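Local coordinates for protein MHC class I antigen (Anolis carolinensis, PDB 7CPO) that probably presents short peptides to cytotoxic T cells, holding them in a groove and pairing its heavy chain with beta2-microglobulin, at residues Ile125-Asp128 with Thr133-Ala136; Ala85-Gln90 with Gln142-Lys147; Gly233-Asn238 with Tyr243-Ser248; Lys260-His265 with Pro269-Val274; Ser53-Glu56 with Asp61-Glu64. One frame throughout, in Å; residues are numbered along the deposited sequence.

Overall arrangement
The five contacts divide between the two parts of a class I heavy chain. Contacts 1, 2 and 5 belong to the peptide-binding platform, and contacts 3 and 4 to the membrane-proximal immunoglobulin domain. Contact 2 bonds the bound peptide directly. It touches contact 1 beneath it, where Lys145 NZ lies 2.6 Å from Trp134 O and Ile125 CD1 packs on Thr144 CG2 at 3.6 Å. Contacts 2 and 5 mark the two ends of helix 62-87, their centres about 37 Å apart. Contacts 3 and 4 are hairpins with centres about 16 Å apart; contact 3 meets beta2-microglobulin. The centres of contacts 2 and 4 are about 53 Å apart.

Contact 1 of 5, residues Ile125-Asp128 with Thr133-Ala136; sequences ISLD and TWMA
Leu127 and Trp134 make the main apolar contact of this antiparallel hairpin. Leu127 CB sits 3.7 Å from the centroid of the six-membered ring of Trp134 and 17° off its normal, a CH-pi contact, and Leu127 CD1 stands 4.0 Å above the ring plane nearer the rim. Trp134 CG is anti to its carbonyl carbon (chi1 -64°), which turns the indole back toward Leu127. Ile125, on the same face of the sheet, crosses the Trp134 side chain at about a right angle, its CD1 3.8 Å from Trp134 CB. On the other face Ser126 OG lies 3.9 Å from Met135 SD.

Backbone bonds set the register. Met135 N binds Ser126 O at 2.9 Å, and the reciprocal Ser126 N to Met135 O is longer at 3.2 Å. Asp128 N binds Thr133 O at 2.9 Å, while its return bond is weak.

Strand 133-136 is one of the two outermost strands of the groove floor within this chain, and the helices pack on the face bearing Ile125, Leu127 and Trp134. The indole is thus held twice, by aliphatic carbons on its face and by the hydrogen bond from NE1 to Asn155.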
# COMPACT_ATOMS: atom_id res chain seq x y z
N ILE A 125 -2.95 -19.31 8.34
CA ILE A 125 -2.05 -19.74 9.41
C ILE A 125 -1.01 -18.65 9.62
O ILE A 125 -0.65 -17.92 8.69
CB ILE A 125 -1.40 -21.12 9.08
CG1 ILE A 125 -1.02 -21.86 10.36
CG2 ILE A 125 -0.19 -20.98 8.13
CD1 ILE A 125 -0.68 -23.32 10.15
N SER A 126 -0.56 -18.50 10.86
CA SER A 126 0.50 -17.54 11.17
C SER A 126 1.40 -18.12 12.24
O SER A 126 0.99 -18.95 13.06
CB SER A 126 -0.05 -16.18 11.62
OG SER A 126 -0.88 -16.29 12.76
N LEU A 127 2.66 -17.69 12.23
CA LEU A 127 3.62 -18.18 13.20
C LEU A 127 3.54 -17.31 14.44
O LEU A 127 3.54 -16.09 14.34
CB LEU A 127 5.04 -18.16 12.63
CG LEU A 127 6.17 -18.36 13.64
CD1 LEU A 127 6.13 -19.77 14.24
CD2 LEU A 127 7.52 -18.10 12.98
N ASP A 128 3.44 -17.95 15.60
CA ASP A 128 3.63 -17.26 16.88
C ASP A 128 5.10 -17.46 17.25
O ASP A 128 5.52 -18.55 17.66
CB ASP A 128 2.68 -17.78 17.95
CG ASP A 128 2.80 -16.99 19.27
OD1 ASP A 128 3.69 -16.12 19.37
OD2 ASP A 128 2.00 -17.25 20.20
N THR A 133 4.85 -21.90 17.90
CA THR A 133 3.76 -22.73 17.40
C THR A 133 3.00 -21.94 16.35
O THR A 133 3.18 -20.73 16.20
CB THR A 133 2.79 -23.15 18.52
OG1 THR A 133 2.22 -21.99 19.12
CG2 THR A 133 3.52 -23.97 19.59
N TRP A 134 2.11 -22.62 15.63
CA TRP A 134 1.35 -22.00 14.56
C TRP A 134 -0.12 -21.86 14.95
O TRP A 134 -0.70 -22.76 15.56
CB TRP A 134 1.48 -22.81 13.26
CG TRP A 134 2.92 -22.84 12.71
CD1 TRP A 134 3.93 -23.67 13.09
CD2 TRP A 134 3.47 -21.98 11.70
NE1 TRP A 134 5.07 -23.40 12.38
CE2 TRP A 134 4.82 -22.36 11.51
CE3 TRP A 134 2.95 -20.92 10.92
CZ2 TRP A 134 5.67 -21.73 10.59
CZ3 TRP A 134 3.79 -20.29 10.01
CH2 TRP A 134 5.14 -20.70 9.85
N MET A 135 -0.72 -20.72 14.59
CA MET A 135 -2.15 -20.47 14.78
C MET A 135 -2.90 -20.75 13.47
O MET A 135 -2.82 -19.96 12.53
CB MET A 135 -2.41 -19.04 15.22
CG MET A 135 -1.54 -18.56 16.34
SD MET A 135 -1.73 -16.79 16.54
CE MET A 135 -3.50 -16.59 16.20
N ALA A 136 -3.66 -21.83 13.46
CA ALA A 136 -4.55 -22.15 12.35
C ALA A 136 -5.87 -21.42 12.51
O ALA A 136 -6.41 -21.34 13.61
CB ALA A 136 -4.81 -23.66 12.29

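Contact 2 of 5, residues Ala85-Gln90 with Gln142-Lys147; sequences AEYYNQ and QNTKRK
Tyr87 and Asn143 bridge the gap between the two groove helices. Asn143 CB lies over one face of the phenol, 3.8 Å from the ring centroid and 24° off the normal. The two side chains slide past each other in opposite directions, with ring and amide planes 37° apart, and Asn143 ND2 comes 3.7 Å from Tyr87 CD1. Thr144 approaches the edge instead: its OG1 is near the ring plane, 3.4 Å from CE2 of Tyr87. Lys147 arrives from the opposite direction, NZ 3.7 Å from Tyr87 OH, too far for a hydrogen bond.

The three polar ends converge on the bound peptide. Tyr87 OH and Thr144 OG1 hydrogen-bond to its backbone, and Lys147 NZ salt-bridges to the peptide. Further out, Tyr124 OH bonds Thr144 OG1, and Pro140 packs on Tyr87. The helix bearing Tyr87 ends in a Schellman motif, with Gln90 N to Ala85 O at 2.9 Å and Asn89 N to Glu86 O at 2.8 Å.

A tyrosine, threonine and lysine so placed are consistent with the pocket that holds the peptide's C-terminus in class I relatives. There the ammonium would probably offset the negative charge of a terminal carboxylate, while the hydroxyls hydrogen-bond to the peptide end.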
# COMPACT_ATOMS: atom_id res chain seq x y z
N ALA A 85 -7.00 -26.20 -2.15
CA ALA A 85 -8.21 -26.66 -2.82
C ALA A 85 -8.65 -27.99 -2.24
O ALA A 85 -9.84 -28.18 -1.96
CB ALA A 85 -7.96 -26.77 -4.32
N GLU A 86 -7.71 -28.91 -2.04
CA GLU A 86 -8.05 -30.20 -1.44
C GLU A 86 -8.51 -30.02 0.00
O GLU A 86 -9.58 -30.52 0.38
CB GLU A 86 -6.85 -31.15 -1.55
CG GLU A 86 -6.73 -31.80 -2.95
CD GLU A 86 -5.31 -32.29 -3.31
OE1 GLU A 86 -4.53 -31.52 -3.92
OE2 GLU A 86 -4.98 -33.45 -3.00
N TYR A 87 -7.74 -29.28 0.81
CA TYR A 87 -8.08 -29.07 2.22
C TYR A 87 -9.49 -28.53 2.40
O TYR A 87 -10.21 -28.94 3.32
CB TYR A 87 -7.09 -28.10 2.86
CG TYR A 87 -5.73 -28.66 3.22
CD1 TYR A 87 -5.44 -30.01 3.11
CD2 TYR A 87 -4.74 -27.80 3.69
CE1 TYR A 87 -4.17 -30.49 3.46
CE2 TYR A 87 -3.50 -28.27 4.03
CZ TYR A 87 -3.22 -29.60 3.92
OH TYR A 87 -1.97 -30.00 4.29
N TYR A 88 -9.89 -27.58 1.56
CA TYR A 88 -11.22 -26.99 1.59
C TYR A 88 -12.17 -27.69 0.62
O TYR A 88 -13.32 -27.25 0.48
CB TYR A 88 -11.13 -25.49 1.30
CG TYR A 88 -10.51 -24.71 2.44
CD1 TYR A 88 -11.26 -24.30 3.54
CD2 TYR A 88 -9.15 -24.39 2.44
CE1 TYR A 88 -10.69 -23.59 4.59
CE2 TYR A 88 -8.57 -23.68 3.49
CZ TYR A 88 -9.35 -23.29 4.56
OH TYR A 88 -8.78 -22.59 5.60
N ASN A 89 -11.72 -28.77 -0.02
CA ASN A 89 -12.52 -29.57 -0.96
C ASN A 89 -13.31 -28.68 -1.93
O ASN A 89 -14.54 -28.72 -2.00
CB ASN A 89 -13.46 -30.51 -0.21
CG ASN A 89 -14.19 -31.46 -1.14
OD1 ASN A 89 -15.41 -31.40 -1.28
ND2 ASN A 89 -13.43 -32.31 -1.84
N GLN A 90 -12.58 -27.89 -2.71
CA GLN A 90 -13.16 -26.97 -3.67
C GLN A 90 -12.80 -27.43 -5.08
O GLN A 90 -11.62 -27.45 -5.44
CB GLN A 90 -12.66 -25.55 -3.43
CG GLN A 90 -12.92 -25.06 -2.02
CD GLN A 90 -12.27 -23.72 -1.76
OE1 GLN A 90 -12.86 -22.83 -1.13
NE2 GLN A 90 -11.05 -23.56 -2.23
N GLN A 142 -5.69 -26.83 10.23
CA GLN A 142 -5.10 -27.70 11.24
C GLN A 142 -4.26 -28.80 10.60
O GLN A 142 -3.34 -29.31 11.25
CB GLN A 142 -6.17 -28.29 12.15
CG GLN A 142 -6.61 -27.29 13.20
CD GLN A 142 -7.92 -27.66 13.85
OE1 GLN A 142 -8.31 -28.82 13.86
NE2 GLN A 142 -8.61 -26.65 14.38
N ASN A 143 -4.54 -29.15 9.35
CA ASN A 143 -3.62 -29.99 8.60
C ASN A 143 -2.24 -29.35 8.52
O ASN A 143 -1.22 -29.98 8.83
CB ASN A 143 -4.19 -30.27 7.20
CG ASN A 143 -5.57 -30.95 7.25
OD1 ASN A 143 -5.72 -32.04 7.81
ND2 ASN A 143 -6.57 -30.30 6.66
N THR A 144 -2.19 -28.07 8.15
CA THR A 144 -0.90 -27.40 8.07
C THR A 144 -0.27 -27.22 9.45
O THR A 144 0.94 -27.40 9.61
CB THR A 144 -1.06 -26.06 7.36
OG1 THR A 144 -1.53 -26.29 6.02
CG2 THR A 144 0.26 -25.33 7.29
N LYS A 145 -1.09 -26.89 10.47
CA LYS A 145 -0.55 -26.66 11.81
C LYS A 145 0.25 -27.85 12.30
O LYS A 145 1.11 -27.74 13.18
CB LYS A 145 -1.67 -26.34 12.80
CG LYS A 145 -1.23 -26.20 14.26
CD LYS A 145 -2.38 -25.61 15.10
CE LYS A 145 -2.06 -25.59 16.61
NZ LYS A 145 -0.70 -25.02 16.94
N ARG A 146 0.01 -28.97 11.70
CA ARG A 146 0.58 -30.21 12.15
C ARG A 146 2.00 -30.50 11.79
O ARG A 146 2.85 -30.85 12.62
CB ARG A 146 -0.30 -31.23 11.52
CG ARG A 146 -0.99 -31.80 12.54
CD ARG A 146 -1.32 -30.89 13.69
NE ARG A 146 -2.03 -31.89 14.35
CZ ARG A 146 -3.33 -32.02 14.29
NH1 ARG A 146 -3.88 -33.11 14.84
NH2 ARG A 146 -4.06 -31.05 13.76
N LYS A 147 2.18 -30.51 10.48
CA LYS A 147 3.48 -30.63 9.91
C LYS A 147 4.37 -29.54 10.47
O LYS A 147 5.47 -29.82 10.97
CB LYS A 147 3.28 -30.57 8.40
CG LYS A 147 2.00 -31.36 8.04
CD LYS A 147 2.00 -31.79 6.61
CE LYS A 147 1.45 -30.70 5.73
NZ LYS A 147 1.55 -31.12 4.29

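Contact 3 of 5, residues Gly233-Asn238 with Tyr243-Ser248; sequences GLVSPN and YYTWRS
Trp246 lays its indole flat over the backbone of Gly233 in a beta hairpin of the immunoglobulin C1-set domain. Gly233 N stands 3.4 Å above the ring plane of Trp246, over its centre, and Gly233 CA makes a CH-pi contact 3.7 Å from the centroid of the five-membered ring. Trp246 CG lies between its backbone N and carbonyl carbon (chi1 61°), a torsion that folds the ring back over the partner strand, where Gly233 N also bonds Trp246 O at 2.9 Å.

Ser236 meets Tyr244 at the ring edge: its OG lies near the ring plane, 3.5 Å from Tyr244 CD1. Tyr244 O is gripped twice by Ser236, by its N at 2.9 Å and by its OG at 3.3 Å, the latter from above the carbonyl plane. Tyr243 runs obliquely beside Pro237, whose CB is 3.9 Å from Tyr243 CE1.

This hairpin contributes to the beta2-microglobulin interface. Gln8 of the beta2-microglobulin chain bonds Ser236 OG and Leu234 O, and Tyr10 of that chain stacks on the Tyr244 ring. Leu234 O is also held within the hairpin: Thr245 OG1 donates to it at 3.0 Å from 63° out of the carbonyl plane.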
# COMPACT_ATOMS: atom_id res chain seq x y z
N GLY A 233 -10.95 12.15 2.62
CA GLY A 233 -10.58 11.23 1.57
C GLY A 233 -9.71 10.10 2.08
O GLY A 233 -9.49 9.92 3.28
N LEU A 234 -9.23 9.30 1.13
CA LEU A 234 -8.14 8.38 1.39
C LEU A 234 -6.83 9.16 1.52
O LEU A 234 -6.66 10.24 0.95
CB LEU A 234 -8.02 7.37 0.25
CG LEU A 234 -9.31 6.62 -0.08
CD1 LEU A 234 -9.14 5.86 -1.37
CD2 LEU A 234 -9.72 5.69 1.07
N VAL A 235 -5.90 8.61 2.29
CA VAL A 235 -4.51 9.04 2.26
C VAL A 235 -3.85 8.22 1.16
O VAL A 235 -3.64 7.01 1.32
CB VAL A 235 -3.82 8.83 3.62
CG1 VAL A 235 -2.40 9.31 3.54
CG2 VAL A 235 -4.57 9.57 4.73
N SER A 236 -3.54 8.87 0.04
CA SER A 236 -3.20 8.17 -1.18
C SER A 236 -1.83 8.60 -1.69
O SER A 236 -1.44 9.77 -1.53
CB SER A 236 -4.26 8.42 -2.27
OG SER A 236 -4.44 9.81 -2.50
N PRO A 237 -1.09 7.69 -2.31
CA PRO A 237 0.28 7.99 -2.71
C PRO A 237 0.37 8.68 -4.06
O PRO A 237 -0.23 8.23 -5.04
CB PRO A 237 0.94 6.61 -2.77
CG PRO A 237 -0.17 5.74 -3.25
CD PRO A 237 -1.44 6.29 -2.61
N ASN A 238 1.14 9.75 -4.11
CA ASN A 238 1.63 10.30 -5.36
C ASN A 238 2.77 9.44 -5.91
O ASN A 238 3.47 8.72 -5.19
CB ASN A 238 2.10 11.74 -5.16
CG ASN A 238 0.97 12.66 -4.70
OD1 ASN A 238 1.07 13.29 -3.66
ND2 ASN A 238 -0.10 12.74 -5.48
N TYR A 243 2.47 12.08 -0.33
CA TYR A 243 1.08 11.67 -0.12
C TYR A 243 0.08 12.80 -0.34
O TYR A 243 0.43 13.99 -0.31
CB TYR A 243 0.87 11.08 1.28
CG TYR A 243 1.54 9.74 1.39
CD1 TYR A 243 0.89 8.58 0.99
CD2 TYR A 243 2.86 9.65 1.82
CE1 TYR A 243 1.53 7.37 1.04
CE2 TYR A 243 3.49 8.45 1.87
CZ TYR A 243 2.83 7.31 1.49
OH TYR A 243 3.51 6.11 1.56
N TYR A 244 -1.18 12.41 -0.55
CA TYR A 244 -2.27 13.35 -0.78
C TYR A 244 -3.53 12.91 -0.03
O TYR A 244 -3.80 11.71 0.08
CB TYR A 244 -2.59 13.47 -2.28
CG TYR A 244 -3.95 14.09 -2.58
CD1 TYR A 244 -5.08 13.29 -2.72
CD2 TYR A 244 -4.10 15.47 -2.74
CE1 TYR A 244 -6.32 13.83 -2.99
CE2 TYR A 244 -5.35 16.03 -3.01
CZ TYR A 244 -6.45 15.19 -3.14
OH TYR A 244 -7.70 15.70 -3.42
N THR A 245 -4.30 13.89 0.45
CA THR A 245 -5.63 13.63 1.00
C THR A 245 -6.42 14.93 1.05
O THR A 245 -5.91 16.01 0.73
CB THR A 245 -5.54 12.99 2.39
OG1 THR A 245 -6.84 12.54 2.79
CG2 THR A 245 -5.04 13.98 3.39
N TRP A 246 -7.69 14.83 1.46
CA TRP A 246 -8.54 16.00 1.64
C TRP A 246 -9.48 15.80 2.83
O TRP A 246 -9.74 14.68 3.28
CB TRP A 246 -9.37 16.32 0.39
CG TRP A 246 -10.30 15.23 -0.02
CD1 TRP A 246 -10.08 14.27 -0.97
CD2 TRP A 246 -11.61 14.99 0.50
NE1 TRP A 246 -11.17 13.44 -1.07
CE2 TRP A 246 -12.13 13.86 -0.18
CE3 TRP A 246 -12.41 15.61 1.47
CZ2 TRP A 246 -13.39 13.35 0.08
CZ3 TRP A 246 -13.67 15.09 1.73
CH2 TRP A 246 -14.15 13.97 1.04
N ARG A 247 -9.99 16.92 3.33
CA ARG A 247 -10.96 16.95 4.41
C ARG A 247 -11.93 18.10 4.18
O ARG A 247 -11.50 19.22 3.90
CB ARG A 247 -10.28 17.11 5.76
CG ARG A 247 -11.12 16.65 6.92
CD ARG A 247 -10.30 16.79 8.18
NE ARG A 247 -11.01 16.30 9.36
CZ ARG A 247 -11.07 15.03 9.74
NH1 ARG A 247 -10.45 14.09 9.03
NH2 ARG A 247 -11.73 14.70 10.85
N SER A 248 -13.22 17.82 4.35
CA SER A 248 -14.30 18.75 4.03
C SER A 248 -15.20 18.96 5.24
O SER A 248 -15.27 18.14 6.15
CB SER A 248 -15.14 18.25 2.86
OG SER A 248 -15.84 17.08 3.24

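Contact 4 of 5, residues Lys260-His265 with Pro269-Val274; sequences KCHVEH and PNPVDV
His262 and Asp273 form a non-hydrogen-bonded antiparallel pair in the hairpin of strands 259-264 and 272-274, part of the immunoglobulin C1-set domain, whose disulfide joins Cys261 to Cys205. The two side chains lie side by side and point the same way. His262 CG is anti to the backbone N (chi1 -179°), which carries the imidazole along the hairpin face to present ND1 to the aspartate. ND1 of His262 donates to Asp273 OD1 at 2.7 Å, and the carboxylate oxygen sits almost in the ring plane. Seen from the acceptor, the donor stands above the carboxylate plane, 41° out of it, and the two flat groups are turned 49° from each other. A carboxylate this close would probably stabilise a positively charged imidazole.

Pro271 runs beside the same ring, its CB 3.5 Å from His262 CE1, and thus flanks the histidine on the side of the turn. The other face of the hairpin is apolar: Val263 CB meets Val272 CG2 at 3.7 Å, and strand 188-193 packs there through Val189 and Val191.

The backbone keeps this register with Val274 N to Cys261 O at 2.8 Å and Val263 N to Val272 O at 3.0 Å. The return bond, Val272 N to Val263 O, is 3.2 Å long. Lys260 crosses Asp273 at about a right angle, touching with methylene carbons, its CD 4.1 Å from Asp273 CB.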
# COMPACT_ATOMS: atom_id res chain seq x y z
N LYS A 260 -11.29 26.94 9.85
CA LYS A 260 -9.91 26.91 9.38
C LYS A 260 -9.50 25.45 9.26
O LYS A 260 -9.94 24.61 10.05
CB LYS A 260 -8.97 27.63 10.35
CG LYS A 260 -9.07 29.14 10.29
CD LYS A 260 -8.28 29.79 11.41
CE LYS A 260 -8.74 31.23 11.59
NZ LYS A 260 -7.93 32.16 10.77
N CYS A 261 -8.66 25.15 8.28
CA CYS A 261 -8.13 23.80 8.14
C CYS A 261 -6.82 23.70 8.92
O CYS A 261 -5.85 24.40 8.61
CB CYS A 261 -7.93 23.46 6.67
SG CYS A 261 -7.14 21.87 6.42
N HIS A 262 -6.80 22.85 9.95
CA HIS A 262 -5.67 22.72 10.85
C HIS A 262 -4.85 21.47 10.51
O HIS A 262 -5.40 20.37 10.42
CB HIS A 262 -6.15 22.66 12.30
CG HIS A 262 -5.05 22.55 13.30
ND1 HIS A 262 -4.41 23.65 13.81
CD2 HIS A 262 -4.45 21.47 13.86
CE1 HIS A 262 -3.47 23.26 14.66
NE2 HIS A 262 -3.48 21.94 14.70
N VAL A 263 -3.53 21.65 10.34
CA VAL A 263 -2.65 20.60 9.83
C VAL A 263 -1.39 20.52 10.68
O VAL A 263 -0.71 21.54 10.89
CB VAL A 263 -2.28 20.85 8.35
CG1 VAL A 263 -1.34 19.76 7.85
CG2 VAL A 263 -3.52 20.91 7.49
N GLU A 264 -1.07 19.32 11.17
CA GLU A 264 0.16 19.08 11.92
C GLU A 264 0.96 17.98 11.23
O GLU A 264 0.41 16.94 10.87
CB GLU A 264 -0.14 18.69 13.38
N HIS A 265 2.26 18.21 11.08
CA HIS A 265 3.11 17.30 10.33
C HIS A 265 4.57 17.58 10.66
O HIS A 265 4.93 18.70 11.02
CB HIS A 265 2.87 17.46 8.83
CG HIS A 265 3.51 16.40 7.99
ND1 HIS A 265 4.79 16.53 7.47
CD2 HIS A 265 3.05 15.21 7.55
CE1 HIS A 265 5.08 15.46 6.76
NE2 HIS A 265 4.04 14.64 6.79
N PRO A 269 7.31 22.92 11.47
CA PRO A 269 7.74 23.18 12.86
C PRO A 269 6.61 23.74 13.71
O PRO A 269 6.46 23.34 14.87
CB PRO A 269 8.91 24.17 12.68
CG PRO A 269 8.67 24.79 11.31
CD PRO A 269 8.08 23.70 10.48
N ASN A 270 5.75 24.64 13.14
CA ASN A 270 4.49 25.04 13.78
C ASN A 270 3.31 24.51 12.98
O ASN A 270 3.37 24.44 11.76
CB ASN A 270 4.36 26.56 13.89
CG ASN A 270 5.69 27.25 14.08
OD1 ASN A 270 6.28 27.16 15.16
ND2 ASN A 270 6.17 27.93 13.04
N PRO A 271 2.20 24.14 13.63
CA PRO A 271 1.01 23.76 12.86
C PRO A 271 0.52 24.95 12.04
O PRO A 271 0.75 26.10 12.40
CB PRO A 271 0.00 23.34 13.94
CG PRO A 271 0.83 23.09 15.18
CD PRO A 271 1.98 24.05 15.08
N VAL A 272 -0.15 24.66 10.92
CA VAL A 272 -0.76 25.70 10.09
C VAL A 272 -2.27 25.64 10.24
O VAL A 272 -2.86 24.58 10.50
CB VAL A 272 -0.36 25.58 8.60
CG1 VAL A 272 1.14 25.62 8.44
CG2 VAL A 272 -0.94 24.33 7.99
N ASP A 273 -2.91 26.81 10.10
CA ASP A 273 -4.36 26.95 10.12
C ASP A 273 -4.75 27.77 8.90
O ASP A 273 -4.45 28.97 8.84
CB ASP A 273 -4.84 27.64 11.40
CG ASP A 273 -4.48 26.88 12.65
OD1 ASP A 273 -5.34 26.14 13.16
OD2 ASP A 273 -3.32 27.02 13.10
N VAL A 274 -5.43 27.14 7.95
CA VAL A 274 -5.73 27.75 6.66
C VAL A 274 -7.24 27.94 6.53
O VAL A 274 -8.01 26.99 6.72
CB VAL A 274 -5.15 26.91 5.51
CG1 VAL A 274 -5.09 27.72 4.23
CG2 VAL A 274 -3.76 26.44 5.87

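Contact 5 of 5, residues Ser53-Glu56 with Asp61-Glu64; sequences SKVE and DYWE
Val55 presses its CG1 methyl against one face of the Tyr62 ring, 3.4 Å above the plane and offset toward the rim, a CH-pi contact with the centroid 3.8 Å from CG1. The second methyl, CG2, reaches the same ring at Tyr62 CD1, 3.6 Å away, so both branches of the valine touch the phenol. At the edge of that ring lies Trp63 CD2. The indole in turn receives the tyrosine on a face, with Tyr62 CD2 3.6 Å above the Trp63 plane and over its centre. The edge of Trp63 belongs to Glu56, whose side chain crosses it at about a right angle, carboxylate and ring planes 75° apart.

The bond at that edge runs from Trp63 NE1 to Glu56 OE2, 2.7 Å long and somewhat bent, with 150° at the hydrogen. OE2 is met on its anti side, and the oxygen is tilted from the indole plane. Glu56 extends beyond CG, which lets its carboxylate span to the helix.

These residues form the entry to helix 62-87, the alpha1-domain helix that walls one side of the class I groove, and the loop that precedes it, which closes back on it. Within that loop Glu56 N bonds Ser53 O at 3.0 Å. Tyr62 CG is anti to its backbone N (chi1 -177°), turning the phenol so that Val55 packs over it while the hydroxyl bonds Tyr173 OH and Tyr45 OH. Ile52 packs on both aromatic rings, and Trp169 and Tyr176 of helix 152-176 pack on Val55.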
# COMPACT_ATOMS: atom_id res chain seq x y z
N SER A 53 21.37 -0.61 -4.54
CA SER A 53 22.57 -1.18 -5.17
C SER A 53 23.79 -1.09 -4.26
O SER A 53 24.78 -1.80 -4.50
CB SER A 53 22.87 -0.50 -6.51
OG SER A 53 23.20 0.86 -6.33
N LYS A 54 23.74 -0.28 -3.21
CA LYS A 54 24.85 -0.26 -2.27
C LYS A 54 25.07 -1.63 -1.61
O LYS A 54 26.15 -1.87 -1.05
CB LYS A 54 24.60 0.80 -1.20
CG LYS A 54 24.56 2.22 -1.71
CD LYS A 54 24.36 3.15 -0.50
CE LYS A 54 24.17 4.58 -0.93
NZ LYS A 54 23.78 5.45 0.20
N VAL A 55 24.09 -2.53 -1.66
CA VAL A 55 24.27 -3.86 -1.10
C VAL A 55 25.30 -4.68 -1.87
O VAL A 55 25.71 -5.74 -1.40
CB VAL A 55 22.91 -4.60 -1.06
CG1 VAL A 55 22.57 -5.15 -2.43
CG2 VAL A 55 22.94 -5.69 -0.04
N GLU A 56 25.75 -4.20 -3.03
CA GLU A 56 26.52 -5.05 -3.93
C GLU A 56 28.00 -5.11 -3.57
O GLU A 56 28.65 -6.12 -3.86
CB GLU A 56 26.34 -4.58 -5.37
CG GLU A 56 24.98 -4.91 -5.94
CD GLU A 56 24.60 -4.03 -7.11
OE1 GLU A 56 25.51 -3.46 -7.76
OE2 GLU A 56 23.38 -3.90 -7.37
N ASP A 61 26.24 -11.17 -4.59
CA ASP A 61 25.30 -12.22 -4.98
C ASP A 61 23.87 -11.93 -4.54
O ASP A 61 22.99 -12.78 -4.75
CB ASP A 61 25.74 -13.56 -4.41
CG ASP A 61 27.14 -13.96 -4.86
OD1 ASP A 61 28.10 -13.74 -4.08
OD2 ASP A 61 27.27 -14.46 -5.99
N TYR A 62 23.64 -10.76 -3.95
CA TYR A 62 22.33 -10.38 -3.42
C TYR A 62 21.19 -10.63 -4.42
O TYR A 62 20.15 -11.20 -4.07
CB TYR A 62 22.37 -8.91 -3.02
CG TYR A 62 21.12 -8.36 -2.38
CD1 TYR A 62 20.89 -8.52 -1.01
CD2 TYR A 62 20.19 -7.65 -3.14
CE1 TYR A 62 19.74 -7.99 -0.42
CE2 TYR A 62 19.05 -7.11 -2.55
CZ TYR A 62 18.83 -7.28 -1.19
OH TYR A 62 17.69 -6.76 -0.63
N TRP A 63 21.37 -10.19 -5.68
CA TRP A 63 20.28 -10.27 -6.65
C TRP A 63 20.03 -11.71 -7.09
O TRP A 63 18.87 -12.11 -7.25
CB TRP A 63 20.58 -9.35 -7.83
CG TRP A 63 20.77 -7.94 -7.36
CD1 TRP A 63 21.94 -7.22 -7.33
CD2 TRP A 63 19.77 -7.09 -6.77
NE1 TRP A 63 21.72 -5.97 -6.80
CE2 TRP A 63 20.39 -5.87 -6.44
CE3 TRP A 63 18.40 -7.23 -6.52
CZ2 TRP A 63 19.70 -4.81 -5.86
CZ3 TRP A 63 17.72 -6.19 -5.95
CH2 TRP A 63 18.36 -4.99 -5.62
N GLU A 64 21.08 -12.51 -7.27
CA GLU A 64 20.87 -13.91 -7.63
C GLU A 64 20.21 -14.68 -6.49
O GLU A 64 19.25 -15.43 -6.71
CB GLU A 64 22.18 -14.59 -8.03
CG GLU A 64 22.81 -14.04 -9.28
CD GLU A 64 21.89 -14.07 -10.50
OE1 GLU A 64 21.20 -15.10 -10.75
OE2 GLU A 64 21.86 -13.04 -11.22